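Long-range contact in regulation of enolase protein 1 (Saccharomyces cerevisiae, PDB 3O12), which functions in the galactose metabolic pathway via GAL83 and may control the level of the enolase ENO1: residues A82-S92 with K199-P210. Numbering follows the deposited sequence.
Sequences AFTAQVRVQGS and KVTFSEWSLTAP. With SO4 (sulfate ion), chain B.
A beta bulge at Glu204 shifts the register by one between the pairs Arg88-Ser203 and Gln86-Ser206, where strands 83-91 and 199-208 run side by side in the middle of a seven-stranded antiparallel sheet of this all-beta DUF1349 fold. It is a worked example of how one extra residue reshapes a ladder. On one flank Arg88 N bonds to Ser203 O at 2.8 Å; on the other Gln86 N reaches Ser206 O at 2.9 Å. Val87 thus faces two residues, Glu204 and Trp205, where regular pairing would give it one. Glu204 takes positive phi (53°) and sends its carboxylate to the face bearing Gln86, Arg88 and Gln90. There its OE2 forms a salt bridge with Arg88 NH1 at 3.0 Å. The bond is bent, reaching OE2 from above the carboxylate plane, and the two flat groups are turned 67° apart. The arginine chain is extended, and its guanidinium also binds a sulfate, probably from the crystallisation liquor, through NH1 and NH2. Asp147 takes NH2 as well, while Lys167 and Trp149 hold Glu204 OE1, so several partners restrain both charged groups.

On the opposite face lies an apolar row that packs towards strand 185-191 of the other sheet. The Trp205 indole, its CG anti to the backbone N (chi1 177°), folds back along the neighbouring strand: CE3 lies 3.8 Å from Val87 CB, while CH2 meets Ala85 CB. Beyond Val87, Val89 and Phe202 lie side by side and point the same way; at the other end of the row, past Ala85, Leu207 CD1 approaches Phe83 CB. Water bridges the polar face: one molecule accepts from Gln90 NE2 at 2.7 Å, donates to Thr201 O and hydrogen-bonds Ser203 OG. Gln86 OE1 is hydrogen-bonded by Arg151, whereas another water links Gln86 NE2 to the bulge residue, donating to Glu204 O at 2.8 Å.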
ATOM      1  N   ALA A  82       3.878  14.493   9.734  1.00 15.03           N
ATOM      2  CA  ALA A  82       3.702  14.746   8.308  1.00 16.01           C
ATOM      3  C   ALA A  82       4.842  14.072   7.571  1.00 14.47           C
ATOM      4  O   ALA A  82       5.964  13.987   8.089  1.00 15.63           O
ATOM      5  CB  ALA A  82       3.717  16.229   8.035  1.00 17.76           C
ATOM      6  N   PHE A  83       4.580  13.588   6.362  1.00 12.93           N
ATOM      7  CA  PHE A  83       5.613  12.885   5.616  1.00 12.76           C
ATOM      8  C   PHE A  83       5.284  12.773   4.138  1.00 12.35           C
ATOM      9  O   PHE A  83       4.130  12.918   3.746  1.00 12.58           O
ATOM     10  CB  PHE A  83       5.801  11.464   6.182  1.00 13.06           C
ATOM     11  CG  PHE A  83       4.643  10.544   5.901  1.00 12.31           C
ATOM     12  CD1 PHE A  83       4.591   9.803   4.733  1.00 13.77           C
ATOM     13  CD2 PHE A  83       3.588  10.450   6.797  1.00 15.01           C
ATOM     14  CE1 PHE A  83       3.510   8.978   4.465  1.00 15.30           C
ATOM     15  CE2 PHE A  83       2.508   9.622   6.547  1.00 13.80           C
ATOM     16  CZ  PHE A  83       2.455   8.891   5.382  1.00 15.01           C
ATOM     17  N   THR A  84       6.314  12.500   3.338  1.00 11.34           N
ATOM     18  CA  THR A  84       6.168  11.993   1.981  1.00 12.18           C
ATOM     19  C   THR A  84       6.968  10.695   1.882  1.00 12.41           C
ATOM     20  O   THR A  84       8.135  10.633   2.304  1.00 13.52           O
ATOM     21  CB  THR A  84       6.670  12.996   0.933  1.00 14.79           C
ATOM     22  OG1 THR A  84       5.831  14.157   0.949  1.00 18.46           O
ATOM     23  CG2 THR A  84       6.634  12.380  -0.453  1.00 14.95           C
ATOM     24  N   ALA A  85       6.337   9.653   1.359  1.00 12.23           N
ATOM     25  CA  ALA A  85       6.952   8.345   1.204  1.00 12.18           C
ATOM     26  C   ALA A  85       6.845   7.910  -0.241  1.00 11.69           C
ATOM     27  O   ALA A  85       5.865   8.231  -0.933  1.00 13.22           O
ATOM     28  CB  ALA A  85       6.266   7.321   2.120  1.00 14.19           C
ATOM     29  N   GLN A  86       7.836   7.165  -0.710  1.00 12.18           N
ATOM     30  CA  GLN A  86       7.826   6.687  -2.085  1.00 12.36           C
ATOM     31  C   GLN A  86       8.416   5.279  -2.127  1.00 10.19           C
ATOM     32  O   GLN A  86       9.311   4.952  -1.335  1.00 11.88           O
ATOM     33  CB  GLN A  86       8.641   7.663  -2.930  1.00 18.45           C
ATOM     34  CG  GLN A  86       8.758   7.380  -4.398  1.00 20.83           C
ATOM     35  CD  GLN A  86       9.456   8.529  -5.102  1.00 19.45           C
ATOM     36  OE1 GLN A  86       9.036   9.684  -4.994  1.00 19.80           O
ATOM     37  NE2 GLN A  86      10.535   8.222  -5.813  1.00 22.08           N
ATOM     38  N   VAL A  87       7.931   4.439  -3.038  1.00 11.90           N
ATOM     39  CA  VAL A  87       8.414   3.063  -3.155  1.00 11.28           C
ATOM     40  C   VAL A  87       8.164   2.521  -4.554  1.00 13.16           C
ATOM     41  O   VAL A  87       7.215   2.937  -5.234  1.00 12.45           O
ATOM     42  CB  VAL A  87       7.756   2.144  -2.079  1.00 12.10           C
ATOM     43  CG1 VAL A  87       6.271   1.887  -2.392  1.00 14.27           C
ATOM     44  CG2 VAL A  87       8.530   0.839  -1.888  1.00 14.12           C
ATOM     45  N   ARG A  88       9.028   1.613  -4.986  1.00 11.98           N
ATOM     46  CA  ARG A  88       8.854   0.887  -6.238  1.00 11.36           C
ATOM     47  C   ARG A  88       8.278  -0.488  -5.922  1.00 12.91           C
ATOM     48  O   ARG A  88       8.702  -1.149  -4.964  1.00 14.06           O
ATOM     49  CB  ARG A  88      10.197   0.747  -6.949  1.00 12.71           C
ATOM     50  CG  ARG A  88      10.109   0.168  -8.356  1.00 12.06           C
ATOM     51  CD  ARG A  88      11.493   0.066  -8.967  1.00 15.72           C
ATOM     52  NE  ARG A  88      11.434  -0.380 -10.356  1.00 16.26           N
ATOM     53  CZ  ARG A  88      12.510  -0.517 -11.124  1.00 21.36           C
ATOM     54  NH1 ARG A  88      13.713  -0.243 -10.635  1.00 24.11           N
ATOM     55  NH2 ARG A  88      12.383  -0.922 -12.380  1.00 24.79           N
ATOM     56  N   VAL A  89       7.319  -0.919  -6.732  1.00 13.56           N
ATOM     57  CA  VAL A  89       6.568  -2.151  -6.485  1.00 14.56           C
ATOM     58  C   VAL A  89       6.652  -3.026  -7.723  1.00 16.17           C
ATOM     59  O   VAL A  89       6.230  -2.621  -8.805  1.00 16.24           O
ATOM     60  CB  VAL A  89       5.075  -1.860  -6.202  1.00 13.45           C
ATOM     61  CG1 VAL A  89       4.340  -3.140  -5.818  1.00 16.65           C
ATOM     62  CG2 VAL A  89       4.932  -0.827  -5.103  1.00 13.63           C
ATOM     63  N   GLN A  90       7.219  -4.216  -7.564  1.00 17.06           N
ATOM     64  CA  GLN A  90       7.347  -5.162  -8.665  1.00 17.89           C
ATOM     65  C   GLN A  90       6.696  -6.483  -8.281  1.00 19.85           C
ATOM     66  O   GLN A  90       7.311  -7.330  -7.643  1.00 20.60           O
ATOM     67  CB  GLN A  90       8.820  -5.354  -9.033  1.00 20.83           C
ATOM     68  CG  GLN A  90       9.451  -4.086  -9.580  1.00 18.42           C
ATOM     69  CD  GLN A  90      10.929  -4.229  -9.852  1.00 22.73           C
ATOM     70  OE1 GLN A  90      11.361  -4.275 -11.012  1.00 33.09           O
ATOM     71  NE2 GLN A  90      11.716  -4.326  -8.793  1.00 20.92           N
ATOM     72  N   GLY A  91       5.445  -6.650  -8.678  1.00 21.74           N
ATOM     73  CA  GLY A  91       4.679  -7.822  -8.302  1.00 21.12           C
ATOM     74  C   GLY A  91       4.383  -8.721  -9.479  1.00 27.80           C
ATOM     75  O   GLY A  91       4.389  -8.284 -10.633  1.00 29.57           O
ATOM     76  N   SER A  92       4.124  -9.988  -9.177  1.00 29.53           N
ATOM     77  CA  SER A  92       3.775 -10.975 -10.189  1.00 34.80           C
ATOM     78  C   SER A  92       2.305 -11.376 -10.066  1.00 32.70           C
ATOM     79  O   SER A  92       1.994 -12.484  -9.630  1.00 42.70           O
ATOM     80  CB  SER A  92       4.665 -12.205 -10.024  1.00 37.26           C
ATOM     81  OG  SER A  92       6.038 -11.851 -10.054  1.00 40.53           O
ATOM     82  N   LYS A 199       4.111 -13.142  -5.417  1.00 19.41           N
ATOM     83  CA  LYS A 199       5.479 -12.697  -5.183  0.54 17.88           C
ATOM     84  C   LYS A 199       5.625 -11.221  -5.529  1.00 18.50           C
ATOM     85  O   LYS A 199       5.223 -10.787  -6.606  1.00 20.23           O
ATOM     86  CB  LYS A 199       6.466 -13.524  -6.009  0.54 21.91           C
ATOM     87  CG  LYS A 199       6.380 -15.020  -5.779  0.54 23.36           C
ATOM     88  CD  LYS A 199       7.303 -15.764  -6.737  0.54 32.06           C
ATOM     89  CE  LYS A 199       7.061 -17.266  -6.709  0.54 40.80           C
ATOM     90  NZ  LYS A 199       7.485 -17.874  -5.423  0.54 46.12           N
ATOM     91  N   VAL A 200       6.194 -10.451  -4.605  1.00 19.19           N
ATOM     92  CA  VAL A 200       6.377  -9.015  -4.797  1.00 18.45           C
ATOM     93  C   VAL A 200       7.727  -8.554  -4.250  1.00 16.31           C
ATOM     94  O   VAL A 200       8.122  -8.940  -3.144  1.00 17.40           O
ATOM     95  CB  VAL A 200       5.281  -8.197  -4.068  1.00 19.48           C
ATOM     96  CG1 VAL A 200       5.304  -6.747  -4.544  1.00 18.34           C
ATOM     97  CG2 VAL A 200       3.908  -8.810  -4.282  1.00 25.36           C
ATOM     98  N   THR A 201       8.429  -7.726  -5.018  1.00 16.31           N
ATOM     99  CA  THR A 201       9.625  -7.053  -4.528  1.00 16.66           C
ATOM    100  C   THR A 201       9.390  -5.553  -4.372  1.00 15.93           C
ATOM    101  O   THR A 201       8.887  -4.894  -5.283  1.00 16.67           O
ATOM    102  CB  THR A 201      10.824  -7.292  -5.461  1.00 17.62           C
ATOM    103  OG1 THR A 201      11.154  -8.687  -5.441  1.00 19.79           O
ATOM    104  CG2 THR A 201      12.030  -6.491  -5.008  1.00 17.76           C
ATOM    105  N   PHE A 202       9.752  -5.031  -3.205  1.00 13.89           N
ATOM    106  CA  PHE A 202       9.694  -3.608  -2.933  1.00 13.18           C
ATOM    107  C   PHE A 202      11.102  -3.049  -2.846  1.00 14.80           C
ATOM    108  O   PHE A 202      11.983  -3.675  -2.261  1.00 15.23           O
ATOM    109  CB  PHE A 202       8.975  -3.345  -1.610  1.00 12.86           C
ATOM    110  CG  PHE A 202       7.555  -3.847  -1.572  1.00 11.68           C
ATOM    111  CD1 PHE A 202       6.499  -3.035  -1.977  1.00 12.60           C
ATOM    112  CD2 PHE A 202       7.273  -5.137  -1.140  1.00 12.62           C
ATOM    113  CE1 PHE A 202       5.186  -3.508  -1.946  1.00 12.06           C
ATOM    114  CE2 PHE A 202       5.964  -5.611  -1.102  1.00 13.51           C
ATOM    115  CZ  PHE A 202       4.921  -4.800  -1.509  1.00 14.10           C
ATOM    116  N   SER A 203      11.312  -1.870  -3.422  1.00 12.53           N
ATOM    117  CA  SER A 203      12.636  -1.264  -3.443  1.00 12.02           C
ATOM    118  C   SER A 203      12.532   0.240  -3.614  1.00 13.63           C
ATOM    119  O   SER A 203      11.428   0.782  -3.697  1.00 12.99           O
ATOM    120  CB  SER A 203      13.486  -1.870  -4.566  1.00 15.57           C
ATOM    121  OG  SER A 203      12.936  -1.550  -5.847  1.00 16.90           O
ATOM    122  N   GLU A 204      13.664   0.926  -3.674  1.00 13.77           N
ATOM    123  CA  GLU A 204      13.673   2.376  -3.905  1.00 11.16           C
ATOM    124  C   GLU A 204      12.791   3.129  -2.922  1.00 12.05           C
ATOM    125  O   GLU A 204      12.051   4.039  -3.286  1.00 12.67           O
ATOM    126  CB  GLU A 204      13.318   2.704  -5.361  1.00 12.15           C
ATOM    127  CG  GLU A 204      14.258   1.983  -6.332  1.00 14.81           C
ATOM    128  CD  GLU A 204      14.139   2.446  -7.765  1.00 19.02           C
ATOM    129  OE1 GLU A 204      13.514   3.497  -8.022  1.00 17.96           O
ATOM    130  OE2 GLU A 204      14.713   1.746  -8.623  1.00 20.56           O
ATOM    131  N   TRP A 205      12.901   2.748  -1.660  1.00 12.61           N
ATOM    132  CA  TRP A 205      12.188   3.397  -0.575  1.00 11.00           C
ATOM    133  C   TRP A 205      12.764   4.752  -0.221  1.00 13.13           C
ATOM    134  O   TRP A 205      13.989   4.929  -0.148  1.00 14.76           O
ATOM    135  CB  TRP A 205      12.293   2.521   0.678  1.00 12.56           C
ATOM    136  CG  TRP A 205      11.649   3.123   1.895  1.00 13.39           C
ATOM    137  CD1 TRP A 205      12.278   3.640   2.990  1.00 13.78           C
ATOM    138  CD2 TRP A 205      10.246   3.276   2.122  1.00 13.54           C
ATOM    139  NE1 TRP A 205      11.346   4.094   3.897  1.00 14.35           N
ATOM    140  CE2 TRP A 205      10.094   3.881   3.385  1.00 13.70           C
ATOM    141  CE3 TRP A 205       9.102   2.957   1.376  1.00 14.14           C
ATOM    142  CZ2 TRP A 205       8.841   4.175   3.929  1.00 14.98           C
ATOM    143  CZ3 TRP A 205       7.859   3.251   1.922  1.00 15.69           C
ATOM    144  CH2 TRP A 205       7.746   3.854   3.180  1.00 14.87           C
ATOM    145  N   SER A 206      11.881   5.701   0.051  1.00 14.07           N
ATOM    146  CA  SER A 206      12.288   7.007   0.558  0.50 14.48           C
ATOM    147  C   SER A 206      11.211   7.531   1.499  1.00 13.53           C
ATOM    148  O   SER A 206      10.023   7.465   1.166  1.00 15.15           O
ATOM    149  CB  SER A 206      12.493   7.984  -0.603  0.50 18.72           C
ATOM    150  OG  SER A 206      13.031   9.216  -0.149  0.50 25.23           O
ATOM    151  N   LEU A 207      11.609   8.057   2.649  1.00 14.06           N
ATOM    152  CA  LEU A 207      10.682   8.649   3.601  1.00 12.60           C
ATOM    153  C   LEU A 207      11.279   9.940   4.129  1.00 15.26           C
ATOM    154  O   LEU A 207      12.392   9.935   4.679  1.00 17.36           O
ATOM    155  CB  LEU A 207      10.400   7.686   4.754  1.00 14.08           C
ATOM    156  CG  LEU A 207       9.601   8.236   5.936  1.00 14.99           C
ATOM    157  CD1 LEU A 207       8.203   8.626   5.490  1.00 16.28           C
ATOM    158  CD2 LEU A 207       9.533   7.220   7.070  1.00 21.09           C
ATOM    159  N   THR A 208      10.554  11.040   3.967  1.00 15.67           N
ATOM    160  CA  THR A 208      11.054  12.362   4.335  1.00 18.69           C
ATOM    161  C   THR A 208       9.913  13.257   4.800  1.00 19.24           C
ATOM    162  O   THR A 208       8.748  12.868   4.736  1.00 16.13           O
ATOM    163  CB  THR A 208      11.726  13.054   3.137  1.00 22.00           C
ATOM    164  OG1 THR A 208      10.753  13.300   2.116  1.00 26.34           O
ATOM    165  CG2 THR A 208      12.847  12.192   2.567  1.00 31.39           C
ATOM    166  N   ALA A 209      10.236  14.454   5.279  1.00 21.96           N
ATOM    167  CA  ALA A 209       9.198  15.449   5.515  1.00 20.80           C
ATOM    168  C   ALA A 209       8.669  15.911   4.162  1.00 24.16           C
ATOM    169  O   ALA A 209       9.358  15.805   3.154  1.00 24.59           O
ATOM    170  CB  ALA A 209       9.758  16.625   6.300  1.00 24.08           C
ATOM    171  N   PRO A 210       7.431  16.413   4.122  1.00 18.93           N
ATOM    172  CA  PRO A 210       6.910  16.907   2.839  1.00 20.23           C
ATOM    173  C   PRO A 210       7.677  18.145   2.363  1.00 22.94           C
ATOM    174  O   PRO A 210       8.282  18.841   3.179  1.00 27.52           O
ATOM    175  CB  PRO A 210       5.474  17.319   3.183  1.00 20.94           C
ATOM    176  CG  PRO A 210       5.138  16.598   4.456  1.00 23.79           C
ATOM    177  CD  PRO A 210       6.441  16.502   5.207  1.00 20.67           C
TER
HETATM  178  S   SO4 B 201      15.859  -1.381 -13.465  0.82 55.82           S
HETATM  179  O1  SO4 B 201      14.888  -0.528 -14.144  0.82 49.26           O
HETATM  180  O2  SO4 B 201      17.036  -1.533 -14.317  0.82 64.69           O
HETATM  181  O3  SO4 B 201      16.252  -0.770 -12.198  0.82 53.22           O
HETATM  182  O4  SO4 B 201      15.273  -2.696 -13.208  0.82 51.42           O
HETATM  183  O   HOH W   1      10.089  10.638  -0.110  1.00 31.37           O
HETATM  184  O   HOH W   2      12.423   6.280  -4.944  1.00 31.67           O
HETATM  185  O   HOH W   3      10.805  -3.080  -6.552  1.00 17.49           O
HETATM  186  O   HOH W   4       3.315 -14.266  -8.042  1.00 30.17           O